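Local coordinates for VlsE1 (Borreliella burgdorferi, PDB 1L8W), which is a variable surface lipoprotein antigen of the Lyme disease spirochaete, whose family probably helps the bacterium evade host immunity by antigenic switching, at residues D56-D61 and T135-E140; Y65-A70 and T127-S132. One frame throughout, in Å; residues are numbered along the deposited sequence.

How the interactions relate
The two contacts illustrate how one helix can be tied to a second helix and to the loop that follows it. Their centres lie 15 Å apart, and both draw on helix 59-80: interaction 1 takes its first turn and the residues leading into it, interaction 2 the part just beyond. The partners come in reverse order, so that along the chain the segments run 56-61, 65-70, 127-132, 135-140, with interaction 2 spanning the shorter connection. Within the largely helical body of the antigen, interaction 1 joins the start of helix 59-80 to the loop through backbone bonds, and interaction 2 joins helices 59-80 and 106-131 through side chains.

Interaction 1. Residues D56-D61 and T135-E140; sequences DPKKSD and TAAIGE
K59 lies alongside the backbone of A136 and A137, and its side chain shows how a lysine can use its carbon chain and its ammonium group for different tasks. The backbone fixes the starting point: K59 N donates to A136 O at 2.9 Å. From there K59 CB sits 3.3 Å from A136 O, and K59 CG comes still closer, 3.0 Å from the same A136 O. CD passes on from A136 O toward the next carbonyl, and K59 CE reaches 3.3 Å from A137 O. A bend at the last torsion (chi4 -67°) then sets the direction of NZ, which is hydrogen-bonded to the carbonyl oxygens of G280, A282 and G285. The positive charge of this buried lysine is thus probably eased by carbonyls at the end of helix 269-281 and just after it.

I138 approaches from the other end of the pairing. I138 N donates to P57 O at 3.2 Å. The methyl I138 CD1 rests 3.8 Å from P57 CB, the two side chains crossing at about a right angle, and lies 3.5 Å from K58 O. Helix 294-333 lines this apolar patch, with E306 touching P57 and A305 and V309 touching I138. Two waters add bridges, one from P57 O to G139 N, the other between S60 OG and T135 O.

Next to the pairing, D61 OD2 accepts the K58 amide and also forms a salt bridge with K54, tying the first turn of helix 59-80 to the residues ahead of it. With K58 and A137 as a non-hydrogen-bonded pair, their CA atoms 4.3 Å apart, the two backbone bonds define a single antiparallel beta bridge between the lead-in to one helix and the loop after another.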
loop_
_atom_site.group_PDB
_atom_site.type_symbol
_atom_site.label_atom_id
_atom_site.label_comp_id
_atom_site.label_asym_id
_atom_site.label_seq_id
_atom_site.Cartn_x
_atom_site.Cartn_y
_atom_site.Cartn_z
ATOM N N ASP A 56 -2.834 -0.206 16.716
ATOM C CA ASP A 56 -3.225 1.088 16.178
ATOM C C ASP A 56 -2.164 1.859 15.392
ATOM O O ASP A 56 -1.905 3.030 15.661
ATOM C CB ASP A 56 -3.749 1.962 17.321
ATOM C CG ASP A 56 -4.671 1.195 18.260
ATOM O OD1 ASP A 56 -5.488 0.390 17.759
ATOM O OD2 ASP A 56 -4.585 1.395 19.496
ATOM N N PRO A 57 -1.545 1.217 14.399
ATOM C CA PRO A 57 -0.528 1.926 13.619
ATOM C C PRO A 57 -1.108 3.145 12.907
ATOM O O PRO A 57 -2.270 3.158 12.485
ATOM C CB PRO A 57 -0.019 0.852 12.652
ATOM C CG PRO A 57 -1.178 -0.091 12.537
ATOM C CD PRO A 57 -1.696 -0.173 13.936
ATOM N N LYS A 58 -0.291 4.171 12.769
ATOM C CA LYS A 58 -0.732 5.398 12.135
ATOM C C LYS A 58 -0.164 5.566 10.735
ATOM O O LYS A 58 0.833 4.940 10.368
ATOM C CB LYS A 58 -0.297 6.599 12.977
ATOM C CG LYS A 58 -0.640 6.505 14.451
ATOM C CD LYS A 58 -2.142 6.481 14.667
ATOM C CE LYS A 58 -2.472 6.751 16.130
ATOM N NZ LYS A 58 -3.871 6.388 16.458
ATOM N N LYS A 59 -0.812 6.429 9.961
ATOM C CA LYS A 59 -0.354 6.734 8.625
ATOM C C LYS A 59 1.042 7.362 8.747
ATOM O O LYS A 59 1.830 7.319 7.812
ATOM C CB LYS A 59 -1.314 7.713 7.958
ATOM C CG LYS A 59 -2.724 7.166 7.726
ATOM C CD LYS A 59 -3.614 8.254 7.132
ATOM C CE LYS A 59 -5.056 7.793 6.901
ATOM N NZ LYS A 59 -5.172 6.754 5.829
ATOM N N SER A 60 1.339 7.952 9.903
ATOM C CA SER A 60 2.645 8.571 10.120
ATOM C C SER A 60 3.720 7.487 10.302
ATOM O O SER A 60 4.896 7.715 10.021
ATOM C CB SER A 60 2.602 9.501 11.343
ATOM O OG SER A 60 2.401 8.774 12.540
ATOM N N ASP A 61 3.305 6.310 10.765
ATOM C CA ASP A 61 4.220 5.194 10.943
ATOM C C ASP A 61 4.721 4.751 9.567
ATOM O O ASP A 61 5.834 4.225 9.440
ATOM C CB ASP A 61 3.525 4.015 11.630
ATOM C CG ASP A 61 3.298 4.252 13.104
ATOM O OD1 ASP A 61 4.261 4.653 13.787
ATOM O OD2 ASP A 61 2.164 4.040 13.580
ATOM N N THR A 135 -1.530 11.589 8.996
ATOM C CA THR A 135 -1.295 11.590 10.436
ATOM C C THR A 135 -2.343 10.747 11.169
ATOM O O THR A 135 -2.102 10.273 12.274
ATOM C CB THR A 135 -1.277 13.039 11.023
ATOM O OG1 THR A 135 -2.529 13.686 10.768
ATOM C CG2 THR A 135 -0.153 13.862 10.393
ATOM N N ALA A 136 -3.494 10.542 10.536
ATOM C CA ALA A 136 -4.563 9.755 11.143
ATOM C C ALA A 136 -4.246 8.264 11.166
ATOM O O ALA A 136 -3.237 7.810 10.632
ATOM C CB ALA A 136 -5.897 10.004 10.409
ATOM N N ALA A 137 -5.113 7.501 11.810
ATOM C CA ALA A 137 -4.934 6.063 11.889
ATOM C C ALA A 137 -4.971 5.474 10.481
ATOM O O ALA A 137 -5.638 6.006 9.587
ATOM C CB ALA A 137 -6.043 5.454 12.744
ATOM N N ILE A 138 -4.236 4.389 10.276
ATOM C CA ILE A 138 -4.226 3.737 8.977
ATOM C C ILE A 138 -5.644 3.221 8.777
ATOM O O ILE A 138 -6.156 3.180 7.662
ATOM C CB ILE A 138 -3.224 2.567 8.960
ATOM C CG1 ILE A 138 -1.802 3.115 8.847
ATOM C CG2 ILE A 138 -3.538 1.597 7.825
ATOM C CD1 ILE A 138 -0.741 2.083 9.177
ATOM N N GLY A 139 -6.274 2.847 9.884
ATOM C CA GLY A 139 -7.633 2.346 9.842
ATOM C C GLY A 139 -8.637 3.316 10.441
ATOM O O GLY A 139 -9.429 2.940 11.307
ATOM N N GLU A 140 -8.590 4.567 9.990
ATOM C CA GLU A 140 -9.507 5.593 10.455
ATOM C C GLU A 140 -10.903 5.261 9.962
ATOM O O GLU A 140 -11.098 5.028 8.777
ATOM C CB GLU A 140 -9.095 6.961 9.909
ATOM C CG GLU A 140 -8.402 7.833 10.925
ATOM C CD GLU A 140 -9.277 8.114 12.128
ATOM O OE1 GLU A 140 -10.296 8.817 11.965
ATOM O OE2 GLU A 140 -8.952 7.626 13.232
HETATM O O HOH W 1 -4.962 2.029 12.778
HETATM O O HOH W 2 0.437 10.361 13.494
#

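Interaction 2. Residues Y65-A70 and T127-S132; sequences YFTTVA and TAEGAS
F66 packs over A128 and beside S132 where helix 59-80 meets the end of helix 106-131, an example of an aromatic side chain set between two helices. The axes of segments 65-70 and 127-131 run nearly antiparallel, at 151°, and approach to 8.8 Å.

The apolar contacts centre on the F66 ring. A128 CB stands over the middle of one face, 3.5 Å from the centroid of the F66 ring, in a CH-pi contact, while Y65 CD2 lies over the opposite face, offset toward the rim. With CG anti to the carbonyl carbon (chi1 -71°), the ring is carried past E129, whose CB packs 3.7 Å from F66 CB. L313 of helix 294-333 and I166 of helix 153-170 also touch the phenylalanine.

Of the polar groups, S132 OG borders the ring edge, near its plane and 3.5 Å from F66 CD2. The S132 hydroxyl OG is turned back to donate to A128 O at 2.9 Å, arriving above the carbonyl plane, so the buried serine is satisfied within its own segment. Apart from the ring, on the more exposed flank, the E129 chain leaves with CG anti to its N (chi1 173°) and extends across to T67. There T67 OG1 donates to E129 OE2; the 2.5 Å separation is very short, and its exact value is doubtful. T67 OG1 is also hydrogen-bonded to K63 O, so its proton is probably shared or alternates between the two acceptors, and K63 NZ is hydrogen-bonded to E129 O.

An aromatic ring is thus sandwiched between a methyl and a ring carbon, while the T67-E129 pair probably adds a polar link, its length uncertain, at a distance from that hydrophobic one.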
loop_
_atom_site.group_PDB
_atom_site.type_symbol
_atom_site.label_atom_id
_atom_site.label_comp_id
_atom_site.label_asym_id
_atom_site.label_seq_id
_atom_site.Cartn_x
_atom_site.Cartn_y
_atom_site.Cartn_z
ATOM N N TYR A 65 8.529 4.326 8.438
ATOM C CA TYR A 65 9.015 3.102 7.817
ATOM C C TYR A 65 9.930 3.425 6.632
ATOM O O TYR A 65 11.059 2.937 6.567
ATOM C CB TYR A 65 7.846 2.236 7.333
ATOM C CG TYR A 65 8.278 1.120 6.403
ATOM C CD1 TYR A 65 8.808 -0.080 6.899
ATOM C CD2 TYR A 65 8.216 1.289 5.020
ATOM C CE1 TYR A 65 9.269 -1.077 6.031
ATOM C CE2 TYR A 65 8.673 0.302 4.144
ATOM C CZ TYR A 65 9.200 -0.875 4.652
ATOM O OH TYR A 65 9.671 -1.823 3.769
ATOM N N PHE A 66 9.452 4.248 5.702
ATOM C CA PHE A 66 10.269 4.612 4.545
ATOM C C PHE A 66 11.547 5.363 4.925
ATOM O O PHE A 66 12.615 5.057 4.406
ATOM C CB PHE A 66 9.457 5.442 3.534
ATOM C CG PHE A 66 8.405 4.652 2.792
ATOM C CD1 PHE A 66 8.743 3.499 2.088
ATOM C CD2 PHE A 66 7.077 5.074 2.785
ATOM C CE1 PHE A 66 7.763 2.773 1.380
ATOM C CE2 PHE A 66 6.101 4.367 2.088
ATOM C CZ PHE A 66 6.439 3.216 1.385
ATOM N N THR A 67 11.446 6.338 5.829
ATOM C CA THR A 67 12.621 7.100 6.253
ATOM C C THR A 67 13.672 6.142 6.823
ATOM O O THR A 67 14.854 6.208 6.467
ATOM C CB THR A 67 12.282 8.138 7.343
ATOM O OG1 THR A 67 11.133 8.900 6.948
ATOM C CG2 THR A 67 13.481 9.116 7.548
ATOM N N THR A 68 13.225 5.244 7.698
ATOM C CA THR A 68 14.108 4.261 8.315
ATOM C C THR A 68 14.762 3.383 7.236
ATOM O O THR A 68 15.937 3.045 7.347
ATOM C CB THR A 68 13.329 3.360 9.315
ATOM O OG1 THR A 68 12.681 4.181 10.296
ATOM C CG2 THR A 68 14.278 2.396 10.028
ATOM N N VAL A 69 13.995 3.011 6.210
ATOM C CA VAL A 69 14.498 2.200 5.107
ATOM C C VAL A 69 15.536 3.017 4.341
ATOM O O VAL A 69 16.587 2.508 3.953
ATOM C CB VAL A 69 13.361 1.812 4.104
ATOM C CG1 VAL A 69 13.970 1.225 2.824
ATOM C CG2 VAL A 69 12.413 0.818 4.739
ATOM N N ALA A 70 15.234 4.285 4.101
ATOM C CA ALA A 70 16.182 5.140 3.395
ATOM C C ALA A 70 17.511 5.145 4.158
ATOM O O ALA A 70 18.587 4.955 3.573
ATOM C CB ALA A 70 15.624 6.564 3.278
ATOM N N THR A 127 10.495 9.002 -2.624
ATOM C CA THR A 127 9.311 9.457 -3.336
ATOM C C THR A 127 8.131 8.977 -2.473
ATOM O O THR A 127 7.230 9.751 -2.152
ATOM C CB THR A 127 9.204 8.833 -4.747
ATOM O OG1 THR A 127 10.349 9.198 -5.531
ATOM C CG2 THR A 127 7.950 9.330 -5.449
ATOM N N ALA A 128 8.161 7.706 -2.074
ATOM C CA ALA A 128 7.104 7.153 -1.230
ATOM C C ALA A 128 7.053 7.907 0.104
ATOM O O ALA A 128 5.979 8.305 0.568
ATOM C CB ALA A 128 7.352 5.681 -0.977
ATOM N N GLU A 129 8.218 8.086 0.717
ATOM C CA GLU A 129 8.319 8.798 1.989
ATOM C C GLU A 129 7.664 10.180 1.920
ATOM O O GLU A 129 6.824 10.525 2.756
ATOM C CB GLU A 129 9.795 8.950 2.400
ATOM C CG GLU A 129 10.004 9.831 3.632
ATOM C CD GLU A 129 11.465 10.229 3.838
ATOM O OE1 GLU A 129 12.111 10.632 2.858
ATOM O OE2 GLU A 129 11.962 10.158 4.976
ATOM N N GLY A 130 8.035 10.972 0.921
ATOM C CA GLY A 130 7.449 12.292 0.804
ATOM C C GLY A 130 5.942 12.262 0.585
ATOM O O GLY A 130 5.239 13.239 0.868
ATOM N N ALA A 131 5.445 11.140 0.073
ATOM C CA ALA A 131 4.021 10.979 -0.200
ATOM C C ALA A 131 3.242 10.473 1.011
ATOM O O ALA A 131 2.006 10.525 1.027
ATOM C CB ALA A 131 3.826 10.019 -1.384
ATOM N N SER A 132 3.962 9.980 2.017
ATOM C CA SER A 132 3.338 9.458 3.228
ATOM C C SER A 132 3.119 10.581 4.258
ATOM O O SER A 132 3.646 10.554 5.375
ATOM C CB SER A 132 4.219 8.353 3.804
ATOM O OG SER A 132 4.488 7.372 2.820
#